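Local coordinates for aminotransferase TlmJ (Streptoalloteichus hindustanus, PDB 5UID), which is probably a pyridoxal 5'-phosphate-dependent aminotransferase of the DegT/DnrJ/EryC1 family, likely acting in natural-product biosynthesis, at residues G136-L141 and S165-R170; A160-S165 and T297-F302. All blocks are in the same frame, centred on the assembly; numbering follows the deposited sequence.

Interaction 1. Residues G136-L141 and S165-R170; sequences GYPGDL and SQVDGR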
# COMPACT_ATOMS: atom_id res chain seq x y z
N GLY A 136 -4.70 -8.01 22.46
CA GLY A 136 -6.11 -8.31 22.35
C GLY A 136 -6.92 -7.88 23.55
O GLY A 136 -8.15 -7.79 23.45
N TYR A 137 -6.27 -7.64 24.68
CA TYR A 137 -6.96 -7.12 25.86
C TYR A 137 -7.41 -5.69 25.59
O TYR A 137 -6.58 -4.84 25.27
CB TYR A 137 -6.03 -7.14 27.08
CG TYR A 137 -5.92 -8.47 27.79
CD1 TYR A 137 -5.73 -9.65 27.08
CD2 TYR A 137 -5.96 -8.53 29.18
CE1 TYR A 137 -5.61 -10.86 27.74
CE2 TYR A 137 -5.85 -9.73 29.84
CZ TYR A 137 -5.67 -10.90 29.12
OH TYR A 137 -5.56 -12.10 29.79
N PRO A 138 -8.71 -5.39 25.71
CA PRO A 138 -9.15 -4.00 25.49
C PRO A 138 -8.59 -3.02 26.50
O PRO A 138 -8.39 -1.85 26.17
CB PRO A 138 -10.68 -4.11 25.59
CG PRO A 138 -10.99 -5.54 25.27
CD PRO A 138 -9.84 -6.32 25.84
N GLY A 139 -8.33 -3.46 27.73
CA GLY A 139 -7.75 -2.57 28.72
C GLY A 139 -8.76 -1.57 29.27
O GLY A 139 -9.94 -1.86 29.43
N ASP A 140 -8.27 -0.37 29.56
CA ASP A 140 -9.09 0.72 30.08
C ASP A 140 -9.78 1.51 28.98
O ASP A 140 -9.96 2.72 29.08
CB ASP A 140 -8.23 1.64 30.94
CG ASP A 140 -9.02 2.30 32.06
OD1 ASP A 140 -10.12 1.80 32.38
OD2 ASP A 140 -8.53 3.30 32.62
N LEU A 141 -10.19 0.82 27.91
CA LEU A 141 -10.69 1.49 26.71
C LEU A 141 -11.92 2.34 27.01
O LEU A 141 -12.06 3.45 26.48
CB LEU A 141 -11.01 0.46 25.63
CG LEU A 141 -11.65 1.00 24.35
CD1 LEU A 141 -10.75 2.02 23.66
CD2 LEU A 141 -12.00 -0.13 23.40
N SER A 165 -11.81 -8.64 19.55
CA SER A 165 -11.99 -8.31 20.96
C SER A 165 -13.22 -7.42 21.15
O SER A 165 -13.57 -6.62 20.29
CB SER A 165 -10.75 -7.62 21.51
OG SER A 165 -9.58 -8.36 21.19
N GLN A 166 -13.86 -7.58 22.31
CA GLN A 166 -15.08 -6.85 22.62
C GLN A 166 -15.09 -6.44 24.08
O GLN A 166 -14.44 -7.06 24.93
CB GLN A 166 -16.34 -7.68 22.31
CG GLN A 166 -16.56 -7.97 20.83
CD GLN A 166 -17.81 -8.80 20.59
OE1 GLN A 166 -18.43 -9.30 21.53
NE2 GLN A 166 -18.18 -8.95 19.32
N VAL A 167 -15.84 -5.38 24.36
CA VAL A 167 -16.17 -4.95 25.72
C VAL A 167 -17.68 -4.84 25.80
O VAL A 167 -18.28 -4.02 25.11
CB VAL A 167 -15.53 -3.60 26.09
CG1 VAL A 167 -16.01 -3.15 27.45
CG2 VAL A 167 -14.03 -3.72 26.08
N ASP A 168 -18.29 -5.68 26.65
CA ASP A 168 -19.74 -5.69 26.84
C ASP A 168 -20.47 -5.80 25.50
O ASP A 168 -21.45 -5.10 25.25
CB ASP A 168 -20.19 -4.46 27.62
CG ASP A 168 -19.44 -4.28 28.93
OD1 ASP A 168 -19.19 -5.29 29.61
OD2 ASP A 168 -19.10 -3.13 29.26
N GLY A 169 -19.98 -6.68 24.63
CA GLY A 169 -20.61 -6.90 23.35
C GLY A 169 -20.31 -5.87 22.28
O GLY A 169 -20.89 -5.95 21.19
N ARG A 170 -19.44 -4.90 22.55
CA ARG A 170 -19.08 -3.87 21.58
C ARG A 170 -17.66 -4.10 21.10
O ARG A 170 -16.74 -4.26 21.91
CB ARG A 170 -19.23 -2.47 22.18
CG ARG A 170 -20.67 -2.07 22.43
CD ARG A 170 -20.75 -0.61 22.85
NE ARG A 170 -20.11 0.27 21.88
CZ ARG A 170 -20.09 1.59 21.97
NH1 ARG A 170 -19.48 2.32 21.04
NH2 ARG A 170 -20.69 2.20 22.98
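Ser165 and Gly136 make the polar part of this buried contact. The hydroxyl OG of Ser165 donates to O of Gly136 at 2.7 Å. It lies in the carbonyl plane and meets a lone pair, with a C=O...OG angle of 125°. The serine torsion (chi1 -51°) sets OG beside its own backbone N and anti to the carbonyl carbon. Gly136 has a positive phi of 105°, a backbone shape that suits glycine.

Strand 166-167 is the middle strand of a small three-stranded antiparallel sheet. It pairs with 170-171 in a tight hairpin, closed by a type I' turn from Val167 to Arg170. Within the turn, N of Val167 bonds O of Arg170, and N of Arg170 bonds O of Val167.

The apolar part is Pro138 against Val167. CG2 of Val167 touches CB of Pro138 at 3.4 Å, closer than usual for two carbons. It also meets CG of the same ring at 3.6 Å. The two side chains run past each other in opposite directions. CG of Pro138 lies 3.8 Å from O of Gln166. His296, on the third strand of the sheet, touches both Pro138 and Val167.

Interaction 2. Residues A160-S165 and T297-F302; sequences ACAVAS and TSSYYF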
# COMPACT_ATOMS: atom_id res chain seq x y z
N ALA A 160 -5.25 -3.21 15.67
CA ALA A 160 -4.56 -4.29 14.98
C ALA A 160 -4.37 -5.51 15.87
O ALA A 160 -4.28 -6.64 15.36
CB ALA A 160 -3.22 -3.80 14.45
N CYS A 161 -4.31 -5.33 17.19
CA CYS A 161 -4.20 -6.45 18.11
C CYS A 161 -5.54 -7.08 18.46
O CYS A 161 -5.56 -8.16 19.06
CB CYS A 161 -3.53 -6.00 19.42
SG CYS A 161 -1.94 -5.18 19.27
N ALA A 162 -6.66 -6.45 18.10
CA ALA A 162 -7.96 -6.80 18.67
C ALA A 162 -9.02 -6.89 17.57
O ALA A 162 -10.05 -6.21 17.61
CB ALA A 162 -8.36 -5.78 19.73
N VAL A 163 -8.77 -7.75 16.58
CA VAL A 163 -9.70 -7.87 15.46
C VAL A 163 -11.01 -8.53 15.89
O VAL A 163 -12.04 -8.35 15.22
CB VAL A 163 -9.05 -8.65 14.30
CG1 VAL A 163 -9.00 -10.15 14.62
CG2 VAL A 163 -9.78 -8.38 12.99
N ALA A 164 -11.02 -9.27 17.01
CA ALA A 164 -12.23 -9.92 17.50
C ALA A 164 -12.52 -9.59 18.96
O ALA A 164 -13.41 -10.22 19.55
CB ALA A 164 -12.14 -11.44 17.32
N SER A 165 -11.81 -8.64 19.55
CA SER A 165 -11.99 -8.31 20.96
C SER A 165 -13.22 -7.42 21.15
O SER A 165 -13.57 -6.62 20.29
CB SER A 165 -10.75 -7.62 21.51
OG SER A 165 -9.58 -8.36 21.19
N THR A 297 -13.53 -9.60 26.11
CA THR A 297 -13.08 -10.74 25.34
C THR A 297 -11.84 -10.35 24.56
O THR A 297 -11.72 -9.21 24.10
CB THR A 297 -14.17 -11.24 24.38
OG1 THR A 297 -14.51 -10.21 23.45
CG2 THR A 297 -15.41 -11.66 25.15
N SER A 298 -10.91 -11.28 24.43
CA SER A 298 -9.63 -11.03 23.77
C SER A 298 -9.57 -11.74 22.43
O SER A 298 -10.25 -12.74 22.20
CB SER A 298 -8.46 -11.49 24.65
OG SER A 298 -7.22 -11.29 24.00
N SER A 299 -8.76 -11.19 21.53
CA SER A 299 -8.40 -11.87 20.30
C SER A 299 -7.24 -12.84 20.48
O SER A 299 -6.97 -13.64 19.58
CB SER A 299 -8.05 -10.85 19.21
OG SER A 299 -9.12 -9.95 18.99
N TYR A 300 -6.56 -12.78 21.63
CA TYR A 300 -5.41 -13.62 21.94
C TYR A 300 -4.33 -13.48 20.87
O TYR A 300 -3.94 -14.44 20.20
CB TYR A 300 -5.84 -15.08 22.14
CG TYR A 300 -6.83 -15.23 23.27
CD1 TYR A 300 -6.40 -15.39 24.58
CD2 TYR A 300 -8.20 -15.19 23.03
CE1 TYR A 300 -7.31 -15.52 25.62
CE2 TYR A 300 -9.11 -15.31 24.06
CZ TYR A 300 -8.66 -15.48 25.35
OH TYR A 300 -9.57 -15.60 26.37
N TYR A 301 -3.84 -12.25 20.73
CA TYR A 301 -2.78 -11.93 19.78
C TYR A 301 -1.39 -12.11 20.37
O TYR A 301 -0.50 -12.63 19.70
CB TYR A 301 -2.96 -10.49 19.27
CG TYR A 301 -1.97 -10.10 18.19
CD1 TYR A 301 -1.80 -10.88 17.06
CD2 TYR A 301 -1.20 -8.95 18.32
CE1 TYR A 301 -0.90 -10.53 16.07
CE2 TYR A 301 -0.30 -8.58 17.33
CZ TYR A 301 -0.15 -9.38 16.22
OH TYR A 301 0.76 -9.03 15.24
N PHE A 302 -1.20 -11.69 21.62
CA PHE A 302 0.04 -11.91 22.36
C PHE A 302 -0.24 -12.80 23.57
O PHE A 302 -1.30 -12.71 24.20
CB PHE A 302 0.66 -10.60 22.87
CG PHE A 302 1.11 -9.67 21.79
CD1 PHE A 302 1.66 -10.15 20.61
CD2 PHE A 302 0.99 -8.30 21.96
CE1 PHE A 302 2.08 -9.28 19.62
CE2 PHE A 302 1.41 -7.42 20.97
CZ PHE A 302 1.95 -7.91 19.81
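Two serine hydroxyls meet in a chain of hydrogen bonds with one direction, running from N of Ala164 through OG of Ser299 to OG of Ser165. N of Ala164 donates to OG of Ser299 at 2.8 Å, with an N-H...O angle of 154°. OG of Ser299 in turn donates to OG of Ser165, also at 2.8 Å. OG of Ser165 itself donates a bond to O of Gly136. N of Ser299 adds a weak bond to OG of Ser165, 3.0 Å long and bent to 121°. CB of Ser165 sits 3.2 Å from O of Thr297.

The other end of the contact is apolar and aromatic. CB of Cys161 lies 3.9 Å from CD2 of Tyr301. SG of Cys161 makes oblique sulfur-aromatic contacts with two rings. It is 5.1 Å from the Tyr301 ring centroid and 5.2 Å from that of Phe302. CG of Tyr301 is anti to its backbone N (chi1 -176°), which puts the ring alongside Cys161. CD2 of Tyr301 also rests over one face of the Phe302 ring, toward its rim.

The loop 297-302 is shaped by an ST turn. N of Tyr300 bonds OG of Ser298 at 2.9 Å. CB of Ser298 lies over the centre of the Tyr300 ring. Loop 160-165 follows strand 155-158 of the large mixed sheet of this PLP-dependent enzyme. Tyr301 OH bonds O of Met186. This links the contact to the segment leading to Lys187, the lysine predicted to carry the cofactor, which is not itself modelled.

The hydroxyls of Ser299 and Ser165 are each both donor and acceptor. Their rotations are thus probably fixed, and the buried oxygens are satisfied by the two loops and Gly136.

Overall arrangement
The chain leaves strand 126-132 and enters 136-141. It then runs through helix 141-151 and strand 155-158 to 160-165 and 165-170. Interaction 1 closes this short loop of 23 residues. Interaction 2 closes a far longer one of 131 residues, which includes helix 249-280, and returns the chain at 297-302. Because the segments alternate, the two loops cross. They share Ser165, and their centres are 9 Å apart. A probable hydrogen bond from N of Thr297 to O of Gln166 also joins them. Together they tie loops that follow two strands of the large sheet to the small antiparallel sheet and to the approach to strand 303-306.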